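Local atomic coordinates of putative polyketide biosynthesis enoyl-CoA hydratase homolog pksH (Bacillus subtilis, PDB entry 3HP0), a protein that catalyses the dehydration of a PksL-tethered (S)-3-hydroxy-3-methylglutaryl group to a 3-methylglutaconyl moiety during synthesis of the antibiotic bacillaene. Residues I126-A131 against A186-L191; P88-W93 against V147-I152; S136-G141 against Y162-T167. One frame throughout, in Å; residues are numbered along the deposited sequence.

How the contacts relate
Following the chain from the N terminus, helix 87-98 comes first and pairs with 147-152; contact 2 closes that loop in the buried core. Before it closes, strand 124-127 has already opened contact 1, which ends only at 186-191, so contacts 1 and 2 cross. Contact 3, between 136-141 and 162-167, is nested within the loop of contact 1 and also crosses contact 2. Contact 1 ties the end of edge strand 124-127 and the turn after it to the loop leading into helix 190-199, contact 2 joins two core helices, and contact 3 ties the loop of Glu137 to helix 157-166. Contacts 2 and 3 touch, Leu148 CD2 lying 3.9 Å from Thr164 OG1.

Contact 1: residues I126-A131 against A186-L191; sequences IADQTA and AESDVL
The side-chain amide of Gln129 meets Ala186, whose methyl stands above the amide plane, well off its centre, while Ala186 N lies close to that plane beyond NE2. Gln129 CG is 3.6 Å from Ala186 CA, and the bend at chi2 (-82°) turns the amide so that NE2 ends 3.0 Å from Ala186 N. These are two donors facing each other, which suggests that the amide N and O could be exchanged. Asp128 CB approaches Ser188 OG to 3.4 Å, with the carboxylate standing farther off. That carboxylate has partners of its own: OD2 makes a salt bridge to Arg108, and OD1 takes weak bonds from Thr130 N and Ala131 N within the type I turn 128-131. The Ser188 hydroxyl is buried and has no polar partner in the model. Ser188, the centre of an inverse gamma turn, also brings its CB to 3.6 Å from Ala127 O. Further along, Leu191 CD2 makes a loose apolar contact with Ile126 CB at 4.5 Å. Backbone bonding between Ala127 and Asp185 adds to the join. In this crotonase fold the contact seats the loop leading into helix 190-199 against edge strand 124-127 of the main sheet.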
loop_
_atom_site.group_PDB
_atom_site.type_symbol
_atom_site.label_atom_id
_atom_site.label_comp_id
_atom_site.label_asym_id
_atom_site.label_seq_id
_atom_site.Cartn_x
_atom_site.Cartn_y
_atom_site.Cartn_z
ATOM N N ILE A 126 -8.514 7.960 3.015
ATOM C CA ILE A 126 -9.194 9.171 2.555
ATOM C C ILE A 126 -8.464 9.791 1.360
ATOM O O ILE A 126 -7.266 9.594 1.170
ATOM C CB ILE A 126 -9.277 10.224 3.679
ATOM C CG1 ILE A 126 -7.888 10.763 3.986
ATOM C CG2 ILE A 126 -9.853 9.600 4.937
ATOM C CD1 ILE A 126 -7.891 11.831 5.028
ATOM N N ALA A 127 -9.182 10.550 0.550
ATOM C CA ALA A 127 -8.540 11.158 -0.604
ATOM C C ALA A 127 -9.234 12.439 -1.045
ATOM O O ALA A 127 -10.216 12.867 -0.433
ATOM C CB ALA A 127 -8.513 10.148 -1.756
ATOM N N ASP A 128 -8.695 13.052 -2.099
ATOM C CA ASP A 128 -9.278 14.256 -2.682
ATOM C C ASP A 128 -9.679 13.922 -4.119
ATOM O O ASP A 128 -9.482 12.794 -4.568
ATOM C CB ASP A 128 -8.293 15.431 -2.659
ATOM C CG ASP A 128 -7.044 15.177 -3.481
ATOM O OD1 ASP A 128 -7.140 14.520 -4.539
ATOM O OD2 ASP A 128 -5.965 15.657 -3.076
ATOM N N GLN A 129 -10.238 14.901 -4.824
ATOM C CA GLN A 129 -10.698 14.745 -6.210
ATOM C C GLN A 129 -9.635 14.191 -7.157
ATOM O O GLN A 129 -9.942 13.566 -8.171
ATOM C CB GLN A 129 -11.133 16.102 -6.768
ATOM C CG GLN A 129 -11.821 17.008 -5.789
ATOM C CD GLN A 129 -13.286 16.687 -5.642
ATOM O OE1 GLN A 129 -14.010 16.596 -6.636
ATOM N NE2 GLN A 129 -13.741 16.526 -4.404
ATOM N N THR A 130 -8.383 14.454 -6.829
ATOM C CA THR A 130 -7.258 14.039 -7.647
ATOM C C THR A 130 -6.898 12.549 -7.705
ATOM O O THR A 130 -6.396 12.076 -8.727
ATOM C CB THR A 130 -6.022 14.819 -7.214
ATOM O OG1 THR A 130 -6.198 16.195 -7.573
ATOM C CG2 THR A 130 -4.771 14.263 -7.866
ATOM N N ALA A 131 -7.152 11.815 -6.621
ATOM C CA ALA A 131 -6.808 10.396 -6.553
ATOM C C ALA A 131 -7.383 9.498 -7.652
ATOM O O ALA A 131 -8.560 9.574 -7.995
ATOM C CB ALA A 131 -7.198 9.837 -5.182
ATOM N N ALA A 186 -12.417 17.508 -1.893
ATOM C CA ALA A 186 -11.441 18.431 -2.462
ATOM C C ALA A 186 -10.532 18.956 -1.352
ATOM O O ALA A 186 -9.348 19.208 -1.574
ATOM C CB ALA A 186 -12.138 19.578 -3.152
ATOM N N GLU A 187 -11.095 19.106 -0.158
ATOM C CA GLU A 187 -10.335 19.576 0.987
ATOM C C GLU A 187 -9.922 18.404 1.883
ATOM O O GLU A 187 -10.410 18.254 3.004
ATOM C CB GLU A 187 -11.154 20.573 1.802
ATOM C CG GLU A 187 -11.371 21.885 1.079
ATOM C CD GLU A 187 -12.223 22.850 1.881
ATOM O OE1 GLU A 187 -13.389 22.499 2.175
ATOM O OE2 GLU A 187 -11.725 23.954 2.214
ATOM N N SER A 188 -9.023 17.572 1.375
ATOM C CA SER A 188 -8.546 16.438 2.130
ATOM C C SER A 188 -7.344 16.884 2.946
ATOM O O SER A 188 -6.193 16.776 2.526
ATOM C CB SER A 188 -8.147 15.294 1.203
ATOM O OG SER A 188 -6.998 15.651 0.460
ATOM N N ASP A 189 -7.654 17.422 4.113
ATOM C CA ASP A 189 -6.700 17.934 5.093
ATOM C C ASP A 189 -7.717 18.275 6.158
ATOM O O ASP A 189 -7.594 17.897 7.329
ATOM C CB ASP A 189 -6.011 19.214 4.593
ATOM C CG ASP A 189 -4.599 18.966 4.070
ATOM O OD1 ASP A 189 -4.136 17.803 4.078
ATOM O OD2 ASP A 189 -3.942 19.946 3.640
ATOM N N VAL A 190 -8.747 18.976 5.700
ATOM C CA VAL A 190 -9.851 19.352 6.545
ATOM C C VAL A 190 -10.578 18.054 6.852
ATOM O O VAL A 190 -10.994 17.802 7.977
ATOM C CB VAL A 190 -10.822 20.302 5.812
ATOM C CG1 VAL A 190 -12.047 20.550 6.690
ATOM C CG2 VAL A 190 -10.111 21.611 5.445
ATOM N N LEU A 191 -10.720 17.239 5.816
ATOM C CA LEU A 191 -11.389 15.952 5.916
ATOM C C LEU A 191 -10.603 15.050 6.871
ATOM O O LEU A 191 -11.183 14.329 7.689
ATOM C CB LEU A 191 -11.490 15.307 4.531
ATOM C CG LEU A 191 -12.242 13.979 4.489
ATOM C CD1 LEU A 191 -13.628 14.183 5.068
ATOM C CD2 LEU A 191 -12.310 13.452 3.055
#

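Contact 2: residues P88-W93 against V147-I152; sequences PLYDLW and VLPFLI
Tyr90, Trp93 and Phe150 form an aromatic cluster in the core of this crotonase fold, between two nearly parallel helices whose segment axes stay 11.6 Å apart; the large side chains span that distance. Two edge-to-face pairs share the Phe150 ring. Its edge is directed at the face of Tyr90, with CE2 above the plane and offset toward the rim, the centroids 5.1 Å apart and the planes at 57°. In the second pair Phe150 offers its face instead, to the edge of the Trp93 five-membered ring, centroids 5.7 Å apart and planes at 81°. The same face takes a CH-pi contact, since Trp93 CB lies 3.9 Å from the Phe150 centroid. Trp93 carries the cluster on to Phe118 through a further edge-to-face pair, and Phe150 also packs on Ala121 of helix 115-121.

Of polar links there is one to note. Tyr90 has CG anti to the backbone N (chi1 -159°), which sends the phenol across toward the other helix; its OH is hydrogen-bonded to Val221 O, while Pro149 CB touches that same oxygen at 3.6 Å. The remaining contact is apolar, a valine methyl against the indole, and falls toward the active site, the side chain of Val147 being about 7 Å from that of Glu137: here Val147 CG2 reaches 3.7 Å from Trp93 CH2, coming obliquely to the indole.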
loop_
_atom_site.group_PDB
_atom_site.type_symbol
_atom_site.label_atom_id
_atom_site.label_comp_id
_atom_site.label_asym_id
_atom_site.label_seq_id
_atom_site.Cartn_x
_atom_site.Cartn_y
_atom_site.Cartn_z
ATOM N N PRO A 88 8.570 -8.984 3.946
ATOM C CA PRO A 88 8.608 -7.788 4.791
ATOM C C PRO A 88 7.487 -6.803 4.421
ATOM O O PRO A 88 6.793 -6.270 5.294
ATOM C CB PRO A 88 10.003 -7.228 4.517
ATOM C CG PRO A 88 10.806 -8.467 4.295
ATOM C CD PRO A 88 9.904 -9.277 3.395
ATOM N N LEU A 89 7.315 -6.567 3.125
ATOM C CA LEU A 89 6.277 -5.662 2.650
ATOM C C LEU A 89 4.888 -6.179 3.048
ATOM O O LEU A 89 4.045 -5.421 3.538
ATOM C CB LEU A 89 6.347 -5.528 1.126
ATOM C CG LEU A 89 5.296 -4.614 0.492
ATOM C CD1 LEU A 89 5.517 -3.185 0.972
ATOM C CD2 LEU A 89 5.381 -4.677 -1.028
ATOM N N TYR A 90 4.658 -7.471 2.837
ATOM C CA TYR A 90 3.368 -8.065 3.162
ATOM C C TYR A 90 3.061 -7.941 4.648
ATOM O O TYR A 90 1.951 -7.566 5.024
ATOM C CB TYR A 90 3.337 -9.532 2.757
ATOM C CG TYR A 90 1.939 -10.097 2.585
ATOM C CD1 TYR A 90 1.338 -10.147 1.321
ATOM C CD2 TYR A 90 1.225 -10.602 3.679
ATOM C CE1 TYR A 90 0.082 -10.693 1.148
ATOM C CE2 TYR A 90 -0.051 -11.151 3.513
ATOM C CZ TYR A 90 -0.611 -11.200 2.246
ATOM O OH TYR A 90 -1.839 -11.793 2.057
ATOM N N ASP A 91 4.049 -8.247 5.489
ATOM C CA ASP A 91 3.872 -8.164 6.937
ATOM C C ASP A 91 3.645 -6.740 7.404
ATOM O O ASP A 91 2.942 -6.513 8.383
ATOM C CB ASP A 91 5.071 -8.769 7.664
ATOM C CG ASP A 91 5.098 -10.272 7.553
ATOM O OD1 ASP A 91 4.016 -10.883 7.679
ATOM O OD2 ASP A 91 6.189 -10.841 7.343
ATOM N N LEU A 92 4.249 -5.791 6.700
ATOM C CA LEU A 92 4.080 -4.377 7.007
ATOM C C LEU A 92 2.610 -4.019 6.766
ATOM O O LEU A 92 1.946 -3.439 7.632
ATOM C CB LEU A 92 4.969 -3.543 6.096
ATOM C CG LEU A 92 4.776 -2.028 6.063
ATOM C CD1 LEU A 92 4.855 -1.440 7.463
ATOM C CD2 LEU A 92 5.838 -1.435 5.155
ATOM N N TRP A 93 2.096 -4.385 5.597
ATOM C CA TRP A 93 0.707 -4.094 5.284
ATOM C C TRP A 93 -0.202 -4.793 6.283
ATOM O O TRP A 93 -1.261 -4.273 6.632
ATOM C CB TRP A 93 0.369 -4.532 3.859
ATOM C CG TRP A 93 1.008 -3.661 2.804
ATOM C CD1 TRP A 93 1.492 -2.396 2.970
ATOM C CD2 TRP A 93 1.197 -3.984 1.423
ATOM N NE1 TRP A 93 1.972 -1.910 1.780
ATOM C CE2 TRP A 93 1.804 -2.864 0.812
ATOM C CE3 TRP A 93 0.916 -5.113 0.641
ATOM C CZ2 TRP A 93 2.136 -2.838 -0.550
ATOM C CZ3 TRP A 93 1.247 -5.091 -0.711
ATOM C CH2 TRP A 93 1.850 -3.959 -1.292
ATOM N N VAL A 147 -0.706 -7.294 -3.270
ATOM C CA VAL A 147 -1.751 -6.300 -3.060
ATOM C C VAL A 147 -3.165 -6.862 -2.995
ATOM O O VAL A 147 -3.963 -6.484 -2.130
ATOM C CB VAL A 147 -1.716 -5.229 -4.201
ATOM C CG1 VAL A 147 -2.882 -4.264 -4.060
ATOM C CG2 VAL A 147 -0.391 -4.483 -4.173
ATOM N N LEU A 148 -3.459 -7.773 -3.913
ATOM C CA LEU A 148 -4.797 -8.356 -4.062
ATOM C C LEU A 148 -5.585 -8.799 -2.842
ATOM O O LEU A 148 -6.782 -8.530 -2.771
ATOM C CB LEU A 148 -4.758 -9.505 -5.089
ATOM C CG LEU A 148 -4.394 -9.076 -6.522
ATOM C CD1 LEU A 148 -4.278 -10.289 -7.446
ATOM C CD2 LEU A 148 -5.453 -8.120 -7.050
ATOM N N PRO A 149 -4.951 -9.498 -1.875
ATOM C CA PRO A 149 -5.712 -9.934 -0.692
ATOM C C PRO A 149 -6.257 -8.750 0.115
ATOM O O PRO A 149 -7.377 -8.789 0.632
ATOM C CB PRO A 149 -4.703 -10.776 0.090
ATOM C CG PRO A 149 -3.793 -11.306 -1.000
ATOM C CD PRO A 149 -3.599 -10.084 -1.879
ATOM N N PHE A 150 -5.453 -7.699 0.216
ATOM C CA PHE A 150 -5.856 -6.485 0.929
ATOM C C PHE A 150 -6.939 -5.740 0.120
ATOM O O PHE A 150 -7.941 -5.285 0.676
ATOM C CB PHE A 150 -4.633 -5.583 1.141
ATOM C CG PHE A 150 -3.577 -6.189 2.034
ATOM C CD1 PHE A 150 -3.692 -6.114 3.425
ATOM C CD2 PHE A 150 -2.489 -6.873 1.486
ATOM C CE1 PHE A 150 -2.748 -6.706 4.249
ATOM C CE2 PHE A 150 -1.531 -7.475 2.310
ATOM C CZ PHE A 150 -1.663 -7.389 3.691
ATOM N N LEU A 151 -6.734 -5.640 -1.194
ATOM C CA LEU A 151 -7.690 -4.967 -2.063
ATOM C C LEU A 151 -9.023 -5.699 -2.010
ATOM O O LEU A 151 -10.085 -5.087 -1.814
ATOM C CB LEU A 151 -7.181 -4.921 -3.519
ATOM C CG LEU A 151 -8.109 -4.162 -4.497
ATOM C CD1 LEU A 151 -8.318 -2.724 -4.006
ATOM C CD2 LEU A 151 -7.522 -4.139 -5.904
ATOM N N ILE A 152 -8.957 -7.014 -2.169
ATOM C CA ILE A 152 -10.140 -7.855 -2.152
ATOM C C ILE A 152 -10.915 -7.732 -0.850
ATOM O O ILE A 152 -12.145 -7.711 -0.857
ATOM C CB ILE A 152 -9.754 -9.335 -2.400
ATOM C CG1 ILE A 152 -9.330 -9.488 -3.865
ATOM C CG2 ILE A 152 -10.915 -10.276 -1.988
ATOM C CD1 ILE A 152 -8.940 -10.895 -4.257
#

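Contact 3: residues S136-G141 against Y162-T167; sequences SELLFG and YMTLMT
Leu138 turns its CG anti to the backbone N (chi1 -156°), which carries CD2 to Thr164 and Leu165, whereas Leu139 keeps CG beside its backbone N (chi1 -67°), which swings the end of its chain over to Thr167. Both leucines sit in the 3-10 turn 137-139, part of the loop that carries the active-site residue Glu137 in this crotonase fold, and the partner is the C-terminal end of helix 157-166.

Leu138 CD2 rests 3.6 Å from the carbonyl Thr164 O and makes its apolar contact with Leu165 CD2 at 4.0 Å, where the two branched ends come together near the surface. Thr167 meets Ser136 and Leu139. As the first residue beyond the helix it has positive phi (63°), and its CG2 is turned toward the loop, packing 3.6 Å from Ser136 CA and tightly against Leu139 CD1 at 3.3 Å. The Thr164 hydroxyl does not serve the contact, being hydrogen-bonded back to Ala160 O within its own helix.

Glu137 itself leaves the helix alone; its side chain packs on Asn112, Ala113 and Pro144, while its neighbours Ser136, Leu138 and Leu139 make the join to the helix. The polar join between the two backbones is indirect and runs through a single water, which accepts from Leu138 N at 2.8 Å and donates to Thr164 O at 3.0 Å.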
loop_
_atom_site.group_PDB
_atom_site.type_symbol
_atom_site.label_atom_id
_atom_site.label_comp_id
_atom_site.label_asym_id
_atom_site.label_seq_id
_atom_site.Cartn_x
_atom_site.Cartn_y
_atom_site.Cartn_z
ATOM N N SER A 136 -1.906 -2.136 -13.779
ATOM C CA SER A 136 -1.523 -2.403 -15.162
ATOM C C SER A 136 -0.636 -3.641 -15.316
ATOM O O SER A 136 -0.343 -4.067 -16.434
ATOM C CB SER A 136 -0.793 -1.182 -15.738
ATOM O OG SER A 136 0.412 -0.915 -15.028
ATOM N N GLU A 137 -0.213 -4.212 -14.195
ATOM C CA GLU A 137 0.656 -5.383 -14.211
ATOM C C GLU A 137 0.324 -6.446 -15.259
ATOM O O GLU A 137 1.223 -6.966 -15.916
ATOM C CB GLU A 137 0.671 -6.048 -12.830
ATOM C CG GLU A 137 1.270 -5.201 -11.707
ATOM C CD GLU A 137 0.480 -3.938 -11.435
ATOM O OE1 GLU A 137 -0.764 -4.024 -11.319
ATOM O OE2 GLU A 137 1.102 -2.860 -11.332
ATOM N N LEU A 138 -0.957 -6.768 -15.423
ATOM C CA LEU A 138 -1.364 -7.808 -16.362
ATOM C C LEU A 138 -0.944 -7.554 -17.814
ATOM O O LEU A 138 -0.928 -8.480 -18.632
ATOM C CB LEU A 138 -2.876 -8.030 -16.269
ATOM C CG LEU A 138 -3.428 -9.392 -16.715
ATOM C CD1 LEU A 138 -2.715 -10.522 -15.992
ATOM C CD2 LEU A 138 -4.923 -9.450 -16.421
ATOM N N LEU A 139 -0.599 -6.311 -18.135
ATOM C CA LEU A 139 -0.160 -5.985 -19.487
ATOM C C LEU A 139 1.205 -6.644 -19.742
ATOM O O LEU A 139 1.591 -6.899 -20.884
ATOM C CB LEU A 139 -0.064 -4.465 -19.659
ATOM C CG LEU A 139 -1.393 -3.701 -19.607
ATOM C CD1 LEU A 139 -1.142 -2.204 -19.524
ATOM C CD2 LEU A 139 -2.225 -4.047 -20.828
ATOM N N PHE A 140 1.928 -6.930 -18.666
ATOM C CA PHE A 140 3.231 -7.563 -18.774
ATOM C C PHE A 140 3.175 -8.985 -18.230
ATOM O O PHE A 140 4.191 -9.551 -17.833
ATOM C CB PHE A 140 4.279 -6.755 -18.007
ATOM C CG PHE A 140 4.406 -5.332 -18.471
ATOM C CD1 PHE A 140 3.955 -4.284 -17.676
ATOM C CD2 PHE A 140 4.952 -5.038 -19.717
ATOM C CE1 PHE A 140 4.047 -2.965 -18.119
ATOM C CE2 PHE A 140 5.047 -3.721 -20.168
ATOM C CZ PHE A 140 4.594 -2.686 -19.371
ATOM N N GLY A 141 1.981 -9.562 -18.208
ATOM C CA GLY A 141 1.836 -10.919 -17.717
ATOM C C GLY A 141 1.906 -11.013 -16.203
ATOM O O GLY A 141 1.766 -12.095 -15.630
ATOM N N TYR A 162 -12.161 -7.323 -12.111
ATOM C CA TYR A 162 -12.456 -6.463 -13.250
ATOM C C TYR A 162 -11.344 -5.428 -13.425
ATOM O O TYR A 162 -10.904 -5.139 -14.538
ATOM C CB TYR A 162 -13.795 -5.767 -13.006
ATOM C CG TYR A 162 -14.316 -4.939 -14.162
ATOM C CD1 TYR A 162 -14.582 -5.523 -15.411
ATOM C CD2 TYR A 162 -14.588 -3.581 -13.996
ATOM C CE1 TYR A 162 -15.113 -4.767 -16.459
ATOM C CE2 TYR A 162 -15.111 -2.821 -15.026
ATOM C CZ TYR A 162 -15.374 -3.413 -16.254
ATOM O OH TYR A 162 -15.908 -2.644 -17.259
HETATM N N MSE A 163 -10.896 -4.882 -12.303
HETATM C CA MSE A 163 -9.834 -3.888 -12.270
HETATM C C MSE A 163 -8.536 -4.424 -12.853
HETATM O O MSE A 163 -7.881 -3.767 -13.666
HETATM C CB MSE A 163 -9.568 -3.479 -10.824
HETATM C CG MSE A 163 -9.662 -2.015 -10.550
HETATM SE SE MSE A 163 -9.399 -1.704 -8.661
HETATM C CE MSE A 163 -7.630 -0.944 -8.761
ATOM N N THR A 164 -8.162 -5.620 -12.411
ATOM C CA THR A 164 -6.918 -6.234 -12.843
ATOM C C THR A 164 -6.965 -6.587 -14.318
ATOM O O THR A 164 -6.007 -6.343 -15.041
ATOM C CB THR A 164 -6.604 -7.502 -12.010
ATOM O OG1 THR A 164 -6.724 -7.196 -10.612
ATOM C CG2 THR A 164 -5.179 -7.990 -12.293
ATOM N N LEU A 165 -8.091 -7.151 -14.752
ATOM C CA LEU A 165 -8.278 -7.542 -16.145
ATOM C C LEU A 165 -8.363 -6.339 -17.085
ATOM O O LEU A 165 -7.804 -6.378 -18.179
ATOM C CB LEU A 165 -9.548 -8.385 -16.306
ATOM C CG LEU A 165 -9.596 -9.801 -15.718
ATOM C CD1 LEU A 165 -11.017 -10.322 -15.770
ATOM C CD2 LEU A 165 -8.666 -10.726 -16.485
HETATM N N MSE A 166 -9.048 -5.276 -16.655
HETATM C CA MSE A 166 -9.224 -4.082 -17.488
HETATM C C MSE A 166 -8.058 -3.100 -17.529
HETATM O O MSE A 166 -7.974 -2.278 -18.437
HETATM C CB MSE A 166 -10.500 -3.341 -17.090
HETATM C CG MSE A 166 -11.782 -4.075 -17.461
HETATM SE SE MSE A 166 -11.882 -4.562 -19.337
HETATM C CE MSE A 166 -11.493 -6.435 -19.181
ATOM N N THR A 167 -7.184 -3.163 -16.535
ATOM C CA THR A 167 -6.004 -2.312 -16.511
ATOM C C THR A 167 -6.201 -0.794 -16.439
ATOM O O THR A 167 -5.247 -0.057 -16.171
ATOM C CB THR A 167 -5.146 -2.609 -17.742
ATOM O OG1 THR A 167 -4.787 -3.994 -17.735
ATOM C CG2 THR A 167 -3.894 -1.746 -17.753
HETATM O O HOH W 1 -3.210 -5.534 -14.358
#